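PDB 5FYD: oxidoreductase, short chain dehydrogenase/reductase family protein from Collinsella aerofaciens, which catalyses the NADPH-dependent reduction of the 7-oxo group of 7-oxolithocholate to the 7beta-hydroxyl of ursodeoxycholate. Local coordinates for residues A171-T185 with E220-A233. Numbering follows the deposited sequence.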
loop_
_atom_site.group_PDB
_atom_site.type_symbol
_atom_site.label_atom_id
_atom_site.label_comp_id
_atom_site.label_asym_id
_atom_site.label_seq_id
_atom_site.Cartn_x
_atom_site.Cartn_y
_atom_site.Cartn_z
ATOM N N ALA A 171 24.164 -2.082 -20.365
ATOM C CA ALA A 171 25.244 -1.547 -19.526
ATOM C C ALA A 171 26.606 -2.051 -20.005
ATOM O O ALA A 171 27.539 -1.259 -20.173
ATOM C CB ALA A 171 25.021 -1.863 -18.054
ATOM N N CYS A 172 26.673 -3.343 -20.304
ATOM C CA CYS A 172 27.885 -3.948 -20.855
ATOM C C CYS A 172 28.218 -3.414 -22.253
ATOM O O CYS A 172 29.381 -3.066 -22.555
ATOM C CB CYS A 172 27.712 -5.447 -20.896
ATOM S SG CYS A 172 29.242 -6.299 -21.288
ATOM N N GLU A 173 27.212 -3.351 -23.114
ATOM C CA GLU A 173 27.381 -2.778 -24.458
ATOM C C GLU A 173 27.961 -1.364 -24.433
ATOM O O GLU A 173 28.672 -0.976 -25.371
ATOM C CB GLU A 173 26.046 -2.726 -25.200
ATOM C CG GLU A 173 25.445 -4.074 -25.527
ATOM C CD GLU A 173 23.980 -4.025 -25.934
ATOM O OE1 GLU A 173 23.417 -2.937 -26.255
ATOM O OE2 GLU A 173 23.364 -5.118 -25.943
ATOM N N CYS A 174 27.647 -0.584 -23.392
ATOM C CA CYS A 174 28.056 0.811 -23.331
ATOM C C CYS A 174 29.417 1.032 -22.682
ATOM O O CYS A 174 29.889 2.165 -22.668
ATOM C CB CYS A 174 27.015 1.655 -22.605
ATOM S SG CYS A 174 25.500 1.849 -23.541
ATOM N N GLU A 175 30.030 -0.012 -22.135
ATOM C CA GLU A 175 31.362 0.125 -21.537
ATOM C C GLU A 175 32.352 0.577 -22.590
ATOM O O GLU A 175 32.407 0.011 -23.671
ATOM C CB GLU A 175 31.844 -1.188 -20.913
ATOM C CG GLU A 175 31.083 -1.546 -19.664
ATOM C CD GLU A 175 31.898 -2.395 -18.699
ATOM O OE1 GLU A 175 32.062 -3.595 -18.980
ATOM O OE2 GLU A 175 32.351 -1.860 -17.666
ATOM N N GLY A 176 33.104 1.622 -22.281
ATOM C CA GLY A 176 34.046 2.181 -23.232
ATOM C C GLY A 176 33.418 3.061 -24.286
ATOM O O GLY A 176 34.078 3.401 -25.270
ATOM N N THR A 177 32.148 3.418 -24.107
ATOM C CA THR A 177 31.524 4.518 -24.862
ATOM C C THR A 177 31.242 5.673 -23.921
ATOM O O THR A 177 31.409 5.560 -22.711
ATOM C CB THR A 177 30.195 4.079 -25.516
ATOM O OG1 THR A 177 29.175 3.989 -24.511
ATOM C CG2 THR A 177 30.338 2.750 -26.210
ATOM N N GLY A 178 30.773 6.782 -24.489
ATOM C CA GLY A 178 30.376 7.952 -23.714
ATOM C C GLY A 178 29.015 7.874 -23.033
ATOM O O GLY A 178 28.585 8.831 -22.409
ATOM N N VAL A 179 28.313 6.751 -23.177
ATOM C CA VAL A 179 27.027 6.564 -22.528
ATOM C C VAL A 179 27.238 5.649 -21.322
ATOM O O VAL A 179 27.876 4.605 -21.450
ATOM C CB VAL A 179 26.007 5.952 -23.496
ATOM C CG1 VAL A 179 24.619 5.935 -22.898
ATOM C CG2 VAL A 179 25.994 6.727 -24.814
ATOM N N ASP A 180 26.744 6.054 -20.160
ATOM C CA ASP A 180 26.853 5.270 -18.917
ATOM C C ASP A 180 25.479 4.715 -18.547
ATOM O O ASP A 180 24.541 5.467 -18.368
ATOM C CB ASP A 180 27.372 6.121 -17.765
ATOM C CG ASP A 180 28.810 6.582 -17.964
ATOM O OD1 ASP A 180 29.599 5.856 -18.609
ATOM O OD2 ASP A 180 29.140 7.691 -17.483
ATOM N N VAL A 181 25.375 3.395 -18.433
ATOM C CA VAL A 181 24.118 2.742 -18.148
ATOM C C VAL A 181 24.282 1.868 -16.926
ATOM O O VAL A 181 25.308 1.225 -16.755
ATOM C CB VAL A 181 23.614 1.942 -19.375
ATOM C CG1 VAL A 181 22.367 1.096 -19.064
ATOM C CG2 VAL A 181 23.326 2.895 -20.509
ATOM N N GLU A 182 23.276 1.871 -16.073
ATOM C CA GLU A 182 23.253 1.096 -14.838
ATOM C C GLU A 182 21.834 0.647 -14.555
ATOM O O GLU A 182 20.883 1.354 -14.876
ATOM C CB GLU A 182 23.757 1.945 -13.680
ATOM C CG GLU A 182 23.922 1.231 -12.339
ATOM C CD GLU A 182 24.037 2.222 -11.193
ATOM O OE1 GLU A 182 24.679 3.291 -11.375
ATOM O OE2 GLU A 182 23.439 1.956 -10.137
ATOM N N VAL A 183 21.703 -0.534 -13.986
ATOM C CA VAL A 183 20.458 -0.919 -13.320
ATOM C C VAL A 183 20.672 -0.980 -11.822
ATOM O O VAL A 183 21.654 -1.557 -11.343
ATOM C CB VAL A 183 19.841 -2.219 -13.872
ATOM C CG1 VAL A 183 20.832 -3.377 -13.961
ATOM C CG2 VAL A 183 18.590 -2.624 -13.073
ATOM N N ILE A 184 19.742 -0.381 -11.084
ATOM C CA ILE A 184 19.747 -0.443 -9.629
ATOM C C ILE A 184 18.525 -1.259 -9.221
ATOM O O ILE A 184 17.402 -0.923 -9.594
ATOM C CB ILE A 184 19.777 0.941 -8.956
ATOM C CG1 ILE A 184 19.859 0.775 -7.425
ATOM C CG2 ILE A 184 18.584 1.830 -9.317
ATOM C CD1 ILE A 184 21.175 1.158 -6.832
ATOM N N THR A 185 18.759 -2.301 -8.434
ATOM C CA THR A 185 17.726 -3.223 -7.999
ATOM C C THR A 185 17.352 -2.919 -6.543
ATOM O O THR A 185 18.207 -2.972 -5.650
ATOM C CB THR A 185 18.214 -4.672 -8.165
ATOM O OG1 THR A 185 18.385 -4.953 -9.569
ATOM C CG2 THR A 185 17.234 -5.633 -7.577
ATOM N N GLU A 220 23.113 5.991 -4.064
ATOM C CA GLU A 220 23.968 4.857 -4.413
ATOM C C GLU A 220 24.048 4.645 -5.933
ATOM O O GLU A 220 25.129 4.433 -6.474
ATOM C CB GLU A 220 23.507 3.573 -3.725
ATOM C CG GLU A 220 24.427 2.415 -4.044
ATOM C CD GLU A 220 24.146 1.156 -3.232
ATOM O OE1 GLU A 220 23.164 1.097 -2.466
ATOM O OE2 GLU A 220 24.930 0.213 -3.387
ATOM N N ALA A 221 22.909 4.735 -6.623
ATOM C CA ALA A 221 22.916 4.603 -8.087
ATOM C C ALA A 221 23.851 5.634 -8.763
ATOM O O ALA A 221 24.612 5.296 -9.675
ATOM C CB ALA A 221 21.503 4.740 -8.639
ATOM N N PHE A 222 23.802 6.882 -8.325
ATOM C CA PHE A 222 24.648 7.880 -8.958
ATOM C C PHE A 222 26.126 7.723 -8.565
ATOM O O PHE A 222 26.986 8.002 -9.378
ATOM C CB PHE A 222 24.148 9.295 -8.721
ATOM C CG PHE A 222 23.066 9.700 -9.674
ATOM C CD1 PHE A 222 23.364 10.152 -10.948
ATOM C CD2 PHE A 222 21.737 9.564 -9.318
ATOM C CE1 PHE A 222 22.349 10.502 -11.840
ATOM C CE2 PHE A 222 20.723 9.910 -10.208
ATOM C CZ PHE A 222 21.031 10.396 -11.464
ATOM N N GLU A 223 26.401 7.262 -7.348
ATOM C CA GLU A 223 27.784 6.975 -6.929
ATOM C C GLU A 223 28.428 5.915 -7.820
ATOM O O GLU A 223 29.596 6.024 -8.145
ATOM C CB GLU A 223 27.839 6.578 -5.449
ATOM C CG GLU A 223 27.757 7.813 -4.550
ATOM C CD GLU A 223 27.719 7.515 -3.052
ATOM O OE1 GLU A 223 28.028 6.361 -2.651
ATOM O OE2 GLU A 223 27.368 8.449 -2.281
ATOM N N LYS A 224 27.641 4.940 -8.271
ATOM C CA LYS A 224 28.154 3.812 -9.060
ATOM C C LYS A 224 27.972 3.934 -10.581
ATOM O O LYS A 224 28.478 3.102 -11.337
ATOM C CB LYS A 224 27.555 2.519 -8.509
ATOM C CG LYS A 224 28.091 2.270 -7.097
ATOM C CD LYS A 224 27.464 1.071 -6.426
ATOM C CE LYS A 224 28.143 0.841 -5.086
ATOM N NZ LYS A 224 27.403 -0.137 -4.270
ATOM N N LEU A 225 27.294 4.992 -11.027
ATOM C CA LEU A 225 27.038 5.215 -12.440
ATOM C C LEU A 225 28.355 5.375 -13.193
ATOM O O LEU A 225 29.184 6.192 -12.809
ATOM C CB LEU A 225 26.188 6.477 -12.642
ATOM C CG LEU A 225 25.837 6.826 -14.069
ATOM C CD1 LEU A 225 25.055 5.733 -14.794
ATOM C CD2 LEU A 225 25.111 8.164 -14.086
ATOM N N GLY A 226 28.536 4.576 -14.244
ATOM C CA GLY A 226 29.786 4.549 -14.994
ATOM C C GLY A 226 30.885 3.716 -14.364
ATOM O O GLY A 226 31.960 3.642 -14.933
ATOM N N LYS A 227 30.629 3.088 -13.212
ATOM C CA LYS A 227 31.583 2.205 -12.545
ATOM C C LYS A 227 31.066 0.773 -12.451
ATOM O O LYS A 227 31.805 -0.174 -12.710
ATOM C CB LYS A 227 31.844 2.692 -11.130
ATOM C CG LYS A 227 32.412 4.102 -11.017
ATOM C CD LYS A 227 32.562 4.456 -9.543
ATOM C CE LYS A 227 33.297 5.761 -9.310
ATOM N NZ LYS A 227 32.545 6.918 -9.851
ATOM N N GLU A 228 29.812 0.611 -12.035
ATOM C CA GLU A 228 29.211 -0.715 -11.888
ATOM C C GLU A 228 28.008 -0.802 -12.798
ATOM O O GLU A 228 27.331 0.197 -13.004
ATOM C CB GLU A 228 28.816 -0.972 -10.436
ATOM C CG GLU A 228 30.018 -0.883 -9.509
ATOM C CD GLU A 228 29.729 -1.310 -8.097
ATOM O OE1 GLU A 228 28.885 -2.190 -7.889
ATOM O OE2 GLU A 228 30.377 -0.750 -7.181
ATOM N N LEU A 229 27.761 -1.995 -13.328
ATOM C CA LEU A 229 26.669 -2.238 -14.283
ATOM C C LEU A 229 25.322 -2.519 -13.597
ATOM O O LEU A 229 24.263 -2.027 -14.015
ATOM C CB LEU A 229 27.020 -3.406 -15.206
ATOM C CG LEU A 229 28.378 -3.380 -15.934
ATOM C CD1 LEU A 229 28.538 -4.603 -16.820
ATOM C CD2 LEU A 229 28.549 -2.111 -16.734
ATOM N N SER A 230 25.382 -3.350 -12.584
ATOM C CA SER A 230 24.206 -3.898 -11.937
ATOM C C SER A 230 24.426 -3.878 -10.428
ATOM O O SER A 230 25.293 -4.591 -9.899
ATOM C CB SER A 230 23.970 -5.308 -12.433
ATOM O OG SER A 230 22.772 -5.848 -11.912
ATOM N N VAL A 231 23.621 -3.086 -9.746
ATOM C CA VAL A 231 23.820 -2.772 -8.333
ATOM C C VAL A 231 22.556 -3.146 -7.616
ATOM O O VAL A 231 21.457 -2.872 -8.090
ATOM C CB VAL A 231 24.045 -1.267 -8.137
ATOM C CG1 VAL A 231 24.135 -0.870 -6.650
ATOM C CG2 VAL A 231 25.288 -0.830 -8.902
ATOM N N ILE A 232 22.716 -3.789 -6.469
ATOM C CA ILE A 232 21.595 -4.008 -5.552
ATOM C C ILE A 232 21.685 -2.915 -4.494
ATOM O O ILE A 232 22.709 -2.778 -3.851
ATOM C CB ILE A 232 21.637 -5.411 -4.933
ATOM C CG1 ILE A 232 21.360 -6.461 -6.023
ATOM C CG2 ILE A 232 20.591 -5.541 -3.814
ATOM C CD1 ILE A 232 21.681 -7.867 -5.622
ATOM N N ALA A 233 20.623 -2.141 -4.308
ATOM C CA ALA A 233 20.656 -1.019 -3.359
ATOM C C ALA A 233 20.702 -1.518 -1.935
ATOM O O ALA A 233 19.880 -2.333 -1.530
ATOM C CB ALA A 233 19.450 -0.114 -3.558
HETATM O O HOH W 1 31.109 0.896 -16.584
HETATM O O HOH W 2 27.162 2.209 -14.828
HETATM O O HOH W 3 20.859 -4.723 -10.246
#
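Val231 O is gripped by Thr185 N at 2.8 Å, nearly in line with the carbonyl, and by a water donating at 2.9 Å. That water also donates to Ser230 OG and bonds Thr185 OG1; the short side chains of these two residues bring their hydroxyls to it, and Ser230 OG is also hydrogen-bonded to Glu168 on helix 154-173. Val183 N to Leu229 O, Val231 N to Val183 O and Ala233 N to Thr185 O complete a parallel ladder. On the opposite face, Ile184 holds CG1 anti to its backbone N (chi1 -177°), which carries CD1 across Val231 CG1 at 3.6 Å and against the methyls of Ala221 and Ala233, small enough to admit it. Buried Glu182 extends toward Ala221, setting OE1 2.6 Å from Ala221 O, a spacing that suggests a protonated acid, while OE2 lies over Val231 CG2. Replacing Glu182 with alanine is likely to leave a gap beside Ala221 and Val231, with Ala221 O deprived of this polar neighbour. Leu229 lays CD2 on Ala171 CB at 3.8 Å, packing the turn before strand 230-232 against helix 154-173. Strands 179-186 and 230-232, linked by a connection ending in helix 214-224, form the last parallel pair of the seven-stranded Rossmann sheet of short-chain dehydrogenases.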